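Local coordinates for protein separin (Saccharomyces cerevisiae, PDB 5U1T) that cleaves the cohesin subunit MCD1/SCC1 at the onset of anaphase as a caspase-like cysteine protease, thereby driving chromosome segregation, at residues A[432-443]-A[479-488]; A[931-939]-A[1038-1049]. All blocks are in the same frame, centred on the assembly; numbering follows the deposited sequence.

How the contacts relate
Contacts 1 and 2 each pair two helices running in the same general direction, at 25° and 39°, but share no element: their centres lie about 73 Å apart, on opposite sides of the chain's centre. Contact 1 joins helices 431-444 and 470-485, partly buried, with a polar, partly exposed side flanking a small apolar seam. Contact 2, between helices 927-946 and 1036-1054, is more buried, near the mixed sheet. Its segment axes lie wider apart, 11.9 against 8.6 Å, and the space is filled mostly by apolar side chains and an indole. Both hold a histidine–carboxylate bond, in contact 1 beside an arginine salt bridge, in contact 2 at one end of an apolar interface.

Contact 1: residues A[432-443]-A[479-488]; sequences HRTILKFEKFIS and NAFIHCFTRL
His432 turns the edge of its ring toward the face of His483, with the planes almost perpendicular and the centroids 5.9 Å apart, an offset edge-to-face pair. One turn on, Ile435 fits as a knob among Asn479, Ala480, His483 and Cys484. Its CD1 lies 3.8 Å from Asn479 CB, while the CG2 branch rests over the backbone of the same residue; the side-chain ND2 of Asn479 is hydrogen-bonded to the backbone O of Asp475. Leu436 brings CD2 obliquely to the His483 ring, near ND1.

The axes of segments 432-443 and 479-485 cross at only 25° and come within 8.6 Å, and knobs enter holes from helix 479-485 as well: His483 sits among His432, Ile435, Leu436 and Glu439, and Cys484 among Ile435, Phe438, Glu439 and Ile442. Helix 448-458 lies between them in the chain and touches both, Leu458 meeting Phe438 and Phe455 meeting Cys484. Such near-parallel packing of next-but-one helices is consistent with an alpha-solenoid.

Glu439 has CG trans to its own N (chi1 -178°) and an extended chain, which carries the carboxylate across to His483 and Arg487. OE1 accepts from His483 ND1 at 3.1 Å with an N-H...O angle of 150°; the oxygen lies in the ring plane and is met on its syn side, somewhat out of the carboxylate plane. OE2 forms a salt bridge with Arg487 NH1 at 3.1 Å, purely by charge, because no N-H points at it.

Ile442 CD1 packs 3.6 Å from Cys484 CB. Ser443 OG donates to Glu439 O at 2.9 Å and accepts weak bonds from Arg487 NE, 2.8 Å away, and from NH2, while Glu439 CG lies over one guanidinium face.

Contact 2: residues A[931-939]-A[1038-1049]; sequences VINRVHNMW and ELSKISSLSSLT
Glu1038 and His936 approach each other from opposite directions across the contact. OE2 accepts a fairly straight bond from His936 NE2, lying at the edge of the imidazole near its plane, with the ring and carboxylate turned steeply against each other; the modelled length is doubtfully short and carries no weight. The bend at chi2 of Glu1038 helps bring OE2 to this position. The same oxygen lies 3.7 Å from Ile932 CG2, so apolar carbon flanks the buried carboxylate.

Lys1041 reaches across at about a right angle to His936, its NZ 3.2 Å from CE1 and oblique to the ring. This ammonium also makes a long salt bridge to Glu1038 OE1 at 3.8 Å, which would probably favour a charged carboxylate. Ile1042 then begins the apolar part, its CD1 4.0 Å from Val935 CG1 and slightly farther from Ile932 CD1.

The axes of segments 931-939 and 1038-1049 run at 39° and come within 11.9 Å, a spacing bridged by side chains alone. Met1022 and Leu1025 of helix 1012-1028 also pack on Val935, and Ile1142, in the turn joining strands 1132-1139 and 1146-1152, touches Leu1045, tying this helical layer to the mixed sheet.

Leu1045 splits its branches: CD2 goes to Val935 CG1 at 3.7 Å, whereas CD1 stands over the five-membered ring of Trp939, 5° off the normal, in a CH-pi contact. With CG trans to N (chi1 -179°), the indole of Trp939 extends toward helix 1038-1049, where Leu1048 CD2 crosses near CZ2 and CH2. A serine in place of Trp939 would probably leave Leu1045 CD1 and Leu1048 CD2 without their aromatic surface, opening a gap between the helices. Thr1049 OG1, 3.6 Å from Trp939 CZ3, donates its proton to Leu1045 O at 2.8 Å.

Contact 1: residues A[432-443]-A[479-488]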
loop_
_atom_site.group_PDB
_atom_site.type_symbol
_atom_site.label_atom_id
_atom_site.label_comp_id
_atom_site.label_asym_id
_atom_site.label_seq_id
_atom_site.Cartn_x
_atom_site.Cartn_y
_atom_site.Cartn_z
ATOM N N HIS A 432 -31.951 -2.590 18.101
ATOM C CA HIS A 432 -31.667 -2.729 16.675
ATOM C C HIS A 432 -33.020 -2.870 15.967
ATOM O O HIS A 432 -33.260 -2.221 14.943
ATOM C CB HIS A 432 -30.741 -3.930 16.398
ATOM C CG HIS A 432 -30.097 -3.923 15.039
ATOM N ND1 HIS A 432 -29.390 -2.842 14.547
ATOM C CD2 HIS A 432 -30.025 -4.883 14.080
ATOM C CE1 HIS A 432 -28.917 -3.135 13.344
ATOM N NE2 HIS A 432 -29.289 -4.365 13.034
ATOM N N ARG A 433 -33.907 -3.682 16.548
ATOM C CA ARG A 433 -35.257 -3.881 16.022
ATOM C C ARG A 433 -35.979 -2.563 15.775
ATOM O O ARG A 433 -36.585 -2.356 14.724
ATOM C CB ARG A 433 -36.105 -4.715 16.980
ATOM C CG ARG A 433 -35.764 -6.174 17.079
ATOM C CD ARG A 433 -36.742 -6.864 18.041
ATOM N NE ARG A 433 -36.415 -8.281 18.239
ATOM C CZ ARG A 433 -37.176 -9.149 18.909
ATOM N NH1 ARG A 433 -38.330 -8.752 19.460
ATOM N NH2 ARG A 433 -36.784 -10.420 19.018
ATOM N N THR A 434 -35.926 -1.676 16.762
ATOM C CA THR A 434 -36.627 -0.412 16.664
ATOM C C THR A 434 -36.079 0.434 15.529
ATOM O O THR A 434 -36.842 0.961 14.717
ATOM C CB THR A 434 -36.541 0.381 17.977
ATOM O OG1 THR A 434 -37.182 -0.367 19.023
ATOM C CG2 THR A 434 -37.227 1.728 17.830
ATOM N N ILE A 435 -34.756 0.551 15.469
ATOM C CA ILE A 435 -34.111 1.396 14.482
ATOM C C ILE A 435 -34.486 0.913 13.087
ATOM O O ILE A 435 -34.738 1.718 12.190
ATOM C CB ILE A 435 -32.569 1.412 14.684
ATOM C CG1 ILE A 435 -32.248 1.885 16.101
ATOM C CG2 ILE A 435 -31.886 2.315 13.670
ATOM C CD1 ILE A 435 -30.803 2.149 16.350
ATOM N N LEU A 436 -34.561 -0.403 12.918
ATOM C CA LEU A 436 -34.907 -0.975 11.621
ATOM C C LEU A 436 -36.379 -0.738 11.326
ATOM O O LEU A 436 -36.756 -0.547 10.167
ATOM C CB LEU A 436 -34.589 -2.470 11.568
ATOM C CG LEU A 436 -33.115 -2.873 11.615
ATOM C CD1 LEU A 436 -32.975 -4.385 11.607
ATOM C CD2 LEU A 436 -32.358 -2.251 10.465
ATOM N N LYS A 437 -37.207 -0.756 12.374
ATOM C CA LYS A 437 -38.629 -0.411 12.245
ATOM C C LYS A 437 -38.796 1.037 11.825
ATOM O O LYS A 437 -39.539 1.341 10.896
ATOM C CB LYS A 437 -39.385 -0.642 13.559
ATOM C CG LYS A 437 -39.741 -2.080 13.837
ATOM C CD LYS A 437 -40.732 -2.185 14.955
ATOM C CE LYS A 437 -41.360 -3.565 14.998
ATOM N NZ LYS A 437 -42.688 -3.545 15.715
ATOM N N PHE A 438 -38.093 1.923 12.527
ATOM C CA PHE A 438 -38.201 3.348 12.289
ATOM C C PHE A 438 -37.663 3.678 10.908
ATOM O O PHE A 438 -38.087 4.649 10.282
ATOM C CB PHE A 438 -37.486 4.142 13.387
ATOM C CG PHE A 438 -38.433 4.708 14.452
ATOM C CD1 PHE A 438 -39.016 5.964 14.298
ATOM C CD2 PHE A 438 -38.737 3.982 15.590
ATOM C CE1 PHE A 438 -39.868 6.484 15.260
ATOM C CE2 PHE A 438 -39.594 4.497 16.559
ATOM C CZ PHE A 438 -40.161 5.749 16.392
ATOM N N GLU A 439 -36.759 2.842 10.414
ATOM C CA GLU A 439 -36.365 2.931 9.021
ATOM C C GLU A 439 -37.598 2.795 8.119
ATOM O O GLU A 439 -37.784 3.589 7.203
ATOM C CB GLU A 439 -35.330 1.869 8.676
ATOM C CG GLU A 439 -34.850 1.956 7.251
ATOM C CD GLU A 439 -33.525 1.246 7.044
ATOM O OE1 GLU A 439 -33.305 0.208 7.708
ATOM O OE2 GLU A 439 -32.700 1.724 6.229
ATOM N N LYS A 440 -38.458 1.818 8.387
ATOM C CA LYS A 440 -39.593 1.591 7.498
ATOM C C LYS A 440 -40.639 2.704 7.639
ATOM O O LYS A 440 -41.197 3.138 6.629
ATOM C CB LYS A 440 -40.216 0.207 7.743
ATOM C CG LYS A 440 -39.183 -0.936 7.726
ATOM C CD LYS A 440 -39.601 -2.183 6.902
ATOM C CE LYS A 440 -38.361 -2.885 6.294
ATOM N NZ LYS A 440 -38.693 -4.050 5.365
ATOM N N PHE A 441 -40.895 3.168 8.871
ATOM C CA PHE A 441 -41.757 4.342 9.110
ATOM C C PHE A 441 -41.272 5.539 8.295
ATOM O O PHE A 441 -42.013 6.076 7.472
ATOM C CB PHE A 441 -41.796 4.756 10.596
ATOM C CG PHE A 441 -42.191 3.654 11.541
ATOM C CD1 PHE A 441 -42.918 2.556 11.107
ATOM C CD2 PHE A 441 -41.833 3.727 12.877
ATOM C CE1 PHE A 441 -43.262 1.554 11.985
ATOM C CE2 PHE A 441 -42.178 2.722 13.757
ATOM C CZ PHE A 441 -42.889 1.636 13.307
ATOM N N ILE A 442 -40.020 5.941 8.538
ATOM C CA ILE A 442 -39.447 7.124 7.909
ATOM C C ILE A 442 -39.616 7.042 6.408
ATOM O O ILE A 442 -40.085 7.983 5.778
ATOM C CB ILE A 442 -37.969 7.303 8.267
ATOM C CG1 ILE A 442 -37.846 7.617 9.754
ATOM C CG2 ILE A 442 -37.368 8.441 7.463
ATOM C CD1 ILE A 442 -36.441 7.598 10.269
ATOM N N SER A 443 -39.290 5.887 5.852
ATOM C CA SER A 443 -39.506 5.630 4.445
ATOM C C SER A 443 -40.953 5.860 4.016
ATOM O O SER A 443 -41.200 6.298 2.900
ATOM C CB SER A 443 -39.094 4.204 4.116
ATOM O OG SER A 443 -37.711 4.026 4.375
ATOM N N ASN A 479 -26.182 3.286 14.031
ATOM C CA ASN A 479 -27.263 2.613 13.333
ATOM C C ASN A 479 -28.391 3.564 12.947
ATOM O O ASN A 479 -28.996 3.413 11.880
ATOM C CB ASN A 479 -27.806 1.483 14.178
ATOM C CG ASN A 479 -27.009 0.230 14.007
ATOM O OD1 ASN A 479 -27.410 -0.670 13.276
ATOM N ND2 ASN A 479 -25.849 0.169 14.648
ATOM N N ALA A 480 -28.672 4.542 13.811
ATOM C CA ALA A 480 -29.696 5.546 13.520
ATOM C C ALA A 480 -29.224 6.384 12.345
ATOM O O ALA A 480 -30.018 6.905 11.563
ATOM C CB ALA A 480 -29.966 6.428 14.744
ATOM N N PHE A 481 -27.912 6.509 12.231
ATOM C CA PHE A 481 -27.329 7.257 11.133
ATOM C C PHE A 481 -27.439 6.499 9.816
ATOM O O PHE A 481 -27.982 7.013 8.834
ATOM C CB PHE A 481 -25.879 7.564 11.413
ATOM C CG PHE A 481 -25.237 8.377 10.348
ATOM C CD1 PHE A 481 -24.629 7.761 9.261
ATOM C CD2 PHE A 481 -25.242 9.758 10.424
ATOM C CE1 PHE A 481 -24.046 8.499 8.281
ATOM C CE2 PHE A 481 -24.640 10.503 9.433
ATOM C CZ PHE A 481 -24.041 9.865 8.358
ATOM N N ILE A 482 -26.891 5.292 9.798
ATOM C CA ILE A 482 -26.953 4.453 8.616
ATOM C C ILE A 482 -28.387 4.206 8.150
ATOM O O ILE A 482 -28.691 4.405 6.978
ATOM C CB ILE A 482 -26.269 3.104 8.862
ATOM C CG1 ILE A 482 -24.756 3.287 8.889
ATOM C CG2 ILE A 482 -26.640 2.118 7.786
ATOM C CD1 ILE A 482 -24.025 2.239 9.699
ATOM N N HIS A 483 -29.278 3.788 9.041
ATOM C CA HIS A 483 -30.580 3.302 8.581
ATOM C C HIS A 483 -31.678 4.362 8.489
ATOM O O HIS A 483 -32.713 4.119 7.861
ATOM C CB HIS A 483 -31.074 2.179 9.490
ATOM C CG HIS A 483 -30.182 0.978 9.508
ATOM N ND1 HIS A 483 -30.486 -0.188 8.834
ATOM C CD2 HIS A 483 -28.998 0.753 10.126
ATOM C CE1 HIS A 483 -29.528 -1.074 9.037
ATOM N NE2 HIS A 483 -28.612 -0.528 9.816
ATOM N N CYS A 484 -31.465 5.516 9.121
ATOM C CA CYS A 484 -32.532 6.498 9.296
ATOM C C CYS A 484 -32.136 7.913 8.905
ATOM O O CYS A 484 -32.819 8.534 8.095
ATOM C CB CYS A 484 -33.022 6.495 10.744
ATOM S SG CYS A 484 -33.909 4.994 11.240
ATOM N N PHE A 485 -31.052 8.424 9.479
ATOM C CA PHE A 485 -30.640 9.810 9.262
ATOM C C PHE A 485 -30.368 10.104 7.798
ATOM O O PHE A 485 -30.751 11.145 7.289
ATOM C CB PHE A 485 -29.406 10.128 10.098
ATOM C CG PHE A 485 -28.854 11.497 9.876
ATOM C CD1 PHE A 485 -29.426 12.593 10.477
ATOM C CD2 PHE A 485 -27.735 11.686 9.077
ATOM C CE1 PHE A 485 -28.911 13.854 10.280
ATOM C CE2 PHE A 485 -27.206 12.942 8.875
ATOM C CZ PHE A 485 -27.800 14.033 9.469
ATOM N N THR A 486 -29.725 9.168 7.117
ATOM C CA THR A 486 -29.321 9.336 5.714
ATOM C C THR A 486 -30.511 9.435 4.748
ATOM O O THR A 486 -30.403 9.993 3.652
ATOM C CB THR A 486 -28.442 8.172 5.278
ATOM O OG1 THR A 486 -29.140 6.948 5.559
ATOM C CG2 THR A 486 -27.110 8.191 6.026
ATOM N N ARG A 487 -31.648 8.895 5.178
ATOM C CA ARG A 487 -32.905 9.017 4.441
ATOM C C ARG A 487 -33.522 10.408 4.540
ATOM O O ARG A 487 -34.479 10.716 3.841
ATOM C CB ARG A 487 -33.911 7.991 4.953
ATOM C CG ARG A 487 -33.318 6.626 5.070
ATOM C CD ARG A 487 -34.329 5.643 5.564
ATOM N NE ARG A 487 -35.038 5.002 4.464
ATOM C CZ ARG A 487 -34.506 4.058 3.692
ATOM N NH1 ARG A 487 -33.245 3.664 3.901
ATOM N NH2 ARG A 487 -35.227 3.518 2.708
ATOM N N LEU A 488 -32.997 11.248 5.419
ATOM C CA LEU A 488 -33.607 12.555 5.612
ATOM C C LEU A 488 -33.086 13.545 4.607
ATOM O O LEU A 488 -33.694 14.592 4.393
ATOM C CB LEU A 488 -33.349 13.069 7.017
ATOM C CG LEU A 488 -33.884 12.159 8.108
ATOM C CD1 LEU A 488 -33.372 12.683 9.425
ATOM C CD2 LEU A 488 -35.398 12.104 8.056
#

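Contact 2: residues A[931-939]-A[1038-1049]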
loop_
_atom_site.group_PDB
_atom_site.type_symbol
_atom_site.label_atom_id
_atom_site.label_comp_id
_atom_site.label_asym_id
_atom_site.label_seq_id
_atom_site.Cartn_x
_atom_site.Cartn_y
_atom_site.Cartn_z
ATOM N N VAL A 931 27.210 -16.498 -0.569
ATOM C CA VAL A 931 28.325 -17.044 -1.346
ATOM C C VAL A 931 29.071 -15.960 -2.130
ATOM O O VAL A 931 30.295 -15.935 -2.144
ATOM C CB VAL A 931 27.848 -18.135 -2.319
ATOM C CG1 VAL A 931 28.994 -18.582 -3.222
ATOM C CG2 VAL A 931 27.285 -19.310 -1.545
ATOM N N ILE A 932 28.331 -15.061 -2.766
ATOM C CA ILE A 932 28.931 -13.931 -3.465
ATOM C C ILE A 932 29.839 -13.144 -2.539
ATOM O O ILE A 932 30.927 -12.737 -2.914
ATOM C CB ILE A 932 27.848 -13.004 -4.049
ATOM C CG1 ILE A 932 27.336 -13.616 -5.331
ATOM C CG2 ILE A 932 28.407 -11.633 -4.389
ATOM C CD1 ILE A 932 28.483 -13.901 -6.284
ATOM N N ASN A 933 29.383 -12.932 -1.317
ATOM C CA ASN A 933 30.205 -12.249 -0.351
ATOM C C ASN A 933 31.429 -13.070 0.010
ATOM O O ASN A 933 32.509 -12.524 0.202
ATOM C CB ASN A 933 29.392 -11.937 0.894
ATOM C CG ASN A 933 28.559 -10.697 0.731
ATOM O OD1 ASN A 933 28.470 -10.137 -0.364
ATOM N ND2 ASN A 933 27.942 -10.252 1.820
ATOM N N ARG A 934 31.242 -14.382 0.114
ATOM C CA ARG A 934 32.311 -15.286 0.513
ATOM C C ARG A 934 33.438 -15.245 -0.510
ATOM O O ARG A 934 34.603 -15.076 -0.152
ATOM C CB ARG A 934 31.769 -16.704 0.677
ATOM C CG ARG A 934 32.817 -17.749 0.962
ATOM C CD ARG A 934 32.166 -19.030 1.428
ATOM N NE ARG A 934 31.432 -18.783 2.656
ATOM C CZ ARG A 934 30.308 -19.408 2.999
ATOM N NH1 ARG A 934 29.693 -19.109 4.143
ATOM N NH2 ARG A 934 29.798 -20.335 2.191
ATOM N N VAL A 935 33.066 -15.375 -1.784
ATOM C CA VAL A 935 33.985 -15.221 -2.906
ATOM C C VAL A 935 34.834 -13.972 -2.758
ATOM O O VAL A 935 36.047 -14.060 -2.769
ATOM C CB VAL A 935 33.243 -15.169 -4.256
ATOM C CG1 VAL A 935 34.148 -14.608 -5.340
ATOM C CG2 VAL A 935 32.739 -16.552 -4.636
ATOM N N HIS A 936 34.211 -12.814 -2.599
ATOM C CA HIS A 936 34.981 -11.581 -2.451
ATOM C C HIS A 936 35.835 -11.577 -1.178
ATOM O O HIS A 936 36.963 -11.090 -1.177
ATOM C CB HIS A 936 34.055 -10.359 -2.480
ATOM C CG HIS A 936 33.342 -10.184 -3.786
ATOM N ND1 HIS A 936 33.920 -9.564 -4.873
ATOM C CD2 HIS A 936 32.106 -10.570 -4.187
ATOM C CE1 HIS A 936 33.067 -9.563 -5.882
ATOM N NE2 HIS A 936 31.963 -10.177 -5.496
ATOM N N ASN A 937 35.319 -12.141 -0.101
ATOM C CA ASN A 937 36.085 -12.188 1.129
ATOM C C ASN A 937 37.275 -13.124 0.991
ATOM O O ASN A 937 38.359 -12.874 1.528
ATOM C CB ASN A 937 35.203 -12.631 2.292
ATOM C CG ASN A 937 34.341 -11.520 2.814
ATOM O OD1 ASN A 937 34.706 -10.348 2.724
ATOM N ND2 ASN A 937 33.188 -11.876 3.368
ATOM N N MET A 938 37.038 -14.214 0.276
ATOM C CA MET A 938 38.047 -15.205 0.008
ATOM C C MET A 938 39.144 -14.578 -0.867
ATOM O O MET A 938 40.338 -14.745 -0.614
ATOM C CB MET A 938 37.401 -16.408 -0.668
ATOM C CG MET A 938 38.327 -17.544 -1.019
ATOM S SD MET A 938 37.325 -18.965 -1.560
ATOM C CE MET A 938 38.569 -20.167 -2.113
ATOM N N TRP A 939 38.728 -13.820 -1.876
ATOM C CA TRP A 939 39.661 -13.098 -2.719
ATOM C C TRP A 939 40.518 -12.076 -1.942
ATOM O O TRP A 939 41.735 -12.107 -2.056
ATOM C CB TRP A 939 38.931 -12.390 -3.865
ATOM C CG TRP A 939 39.906 -11.694 -4.712
ATOM C CD1 TRP A 939 40.164 -10.354 -4.750
ATOM C CD2 TRP A 939 40.837 -12.307 -5.593
ATOM N NE1 TRP A 939 41.184 -10.093 -5.632
ATOM C CE2 TRP A 939 41.616 -11.281 -6.157
ATOM C CE3 TRP A 939 41.080 -13.630 -5.969
ATOM C CZ2 TRP A 939 42.618 -11.532 -7.077
ATOM C CZ3 TRP A 939 42.072 -13.882 -6.883
ATOM C CH2 TRP A 939 42.836 -12.839 -7.431
ATOM N N GLU A 1038 27.942 -7.663 -11.206
ATOM C CA GLU A 1038 28.578 -8.726 -10.446
ATOM C C GLU A 1038 29.076 -9.833 -11.383
ATOM O O GLU A 1038 30.109 -10.462 -11.122
ATOM C CB GLU A 1038 27.617 -9.309 -9.401
ATOM C CG GLU A 1038 28.254 -10.366 -8.497
ATOM C CD GLU A 1038 29.439 -9.825 -7.690
ATOM O OE1 GLU A 1038 29.475 -8.605 -7.426
ATOM O OE2 GLU A 1038 30.345 -10.609 -7.323
ATOM N N LEU A 1039 28.331 -10.074 -12.461
ATOM C CA LEU A 1039 28.715 -11.072 -13.451
ATOM C C LEU A 1039 30.014 -10.637 -14.092
ATOM O O LEU A 1039 30.818 -11.447 -14.492
ATOM C CB LEU A 1039 27.629 -11.256 -14.514
ATOM C CG LEU A 1039 27.935 -12.259 -15.628
ATOM C CD1 LEU A 1039 28.088 -13.676 -15.093
ATOM C CD2 LEU A 1039 26.884 -12.201 -16.741
ATOM N N SER A 1040 30.205 -9.332 -14.162
ATOM C CA SER A 1040 31.389 -8.736 -14.729
ATOM C C SER A 1040 32.615 -8.986 -13.841
ATOM O O SER A 1040 33.664 -9.464 -14.313
ATOM C CB SER A 1040 31.130 -7.247 -14.929
ATOM O OG SER A 1040 32.322 -6.513 -15.098
ATOM N N LYS A 1041 32.469 -8.674 -12.557
ATOM C CA LYS A 1041 33.514 -8.860 -11.567
ATOM C C LYS A 1041 33.853 -10.330 -11.324
ATOM O O LYS A 1041 35.009 -10.674 -11.119
ATOM C CB LYS A 1041 33.100 -8.202 -10.256
ATOM C CG LYS A 1041 32.929 -6.708 -10.381
ATOM C CD LYS A 1041 32.933 -6.034 -9.028
ATOM C CE LYS A 1041 32.092 -6.812 -8.026
ATOM N NZ LYS A 1041 32.526 -6.539 -6.610
ATOM N N ILE A 1042 32.861 -11.186 -11.376
ATOM C CA ILE A 1042 33.102 -12.595 -11.204
ATOM C C ILE A 1042 33.855 -13.140 -12.402
ATOM O O ILE A 1042 34.637 -14.044 -12.285
ATOM C CB ILE A 1042 31.789 -13.351 -11.019
ATOM C CG1 ILE A 1042 31.218 -13.049 -9.656
ATOM C CG2 ILE A 1042 32.002 -14.843 -11.090
ATOM C CD1 ILE A 1042 32.153 -13.420 -8.551
ATOM N N SER A 1043 33.619 -12.569 -13.562
ATOM C CA SER A 1043 34.293 -13.011 -14.745
ATOM C C SER A 1043 35.735 -12.614 -14.704
ATOM O O SER A 1043 36.587 -13.381 -15.049
ATOM C CB SER A 1043 33.629 -12.432 -15.975
ATOM O OG SER A 1043 34.087 -11.132 -16.234
ATOM N N SER A 1044 36.004 -11.403 -14.271
ATOM C CA SER A 1044 37.363 -10.914 -14.232
ATOM C C SER A 1044 38.173 -11.576 -13.150
ATOM O O SER A 1044 39.354 -11.768 -13.264
ATOM C CB SER A 1044 37.381 -9.408 -14.095
ATOM O OG SER A 1044 36.441 -8.991 -13.153
ATOM N N LEU A 1045 37.511 -11.882 -12.074
ATOM C CA LEU A 1045 38.106 -12.600 -10.952
ATOM C C LEU A 1045 38.426 -14.017 -11.375
ATOM O O LEU A 1045 39.342 -14.647 -10.882
ATOM C CB LEU A 1045 37.131 -12.617 -9.769
ATOM C CG LEU A 1045 37.553 -12.420 -8.322
ATOM C CD1 LEU A 1045 38.277 -11.097 -8.138
ATOM C CD2 LEU A 1045 36.321 -12.478 -7.437
ATOM N N SER A 1046 37.630 -14.515 -12.300
ATOM C CA SER A 1046 37.748 -15.875 -12.757
ATOM C C SER A 1046 38.919 -16.023 -13.737
ATOM O O SER A 1046 39.652 -17.021 -13.729
ATOM C CB SER A 1046 36.431 -16.304 -13.397
ATOM O OG SER A 1046 36.599 -17.451 -14.194
ATOM N N SER A 1047 39.103 -15.014 -14.574
ATOM C CA SER A 1047 40.185 -15.056 -15.523
ATOM C C SER A 1047 41.509 -14.647 -14.859
ATOM O O SER A 1047 42.566 -15.122 -15.254
ATOM C CB SER A 1047 39.885 -14.163 -16.719
ATOM O OG SER A 1047 40.150 -12.824 -16.375
ATOM N N LEU A 1048 41.462 -13.778 -13.856
ATOM C CA LEU A 1048 42.677 -13.457 -13.123
ATOM C C LEU A 1048 43.186 -14.676 -12.358
ATOM O O LEU A 1048 44.381 -14.946 -12.344
ATOM C CB LEU A 1048 42.461 -12.297 -12.161
ATOM C CG LEU A 1048 43.622 -12.031 -11.200
ATOM C CD1 LEU A 1048 44.898 -11.700 -11.952
ATOM C CD2 LEU A 1048 43.289 -10.921 -10.253
ATOM N N THR A 1049 42.283 -15.421 -11.733
ATOM C CA THR A 1049 42.682 -16.613 -11.008
ATOM C C THR A 1049 43.301 -17.649 -11.952
ATOM O O THR A 1049 44.296 -18.289 -11.620
ATOM C CB THR A 1049 41.486 -17.222 -10.238
ATOM O OG1 THR A 1049 40.972 -16.238 -9.340
ATOM C CG2 THR A 1049 41.902 -18.468 -9.436
#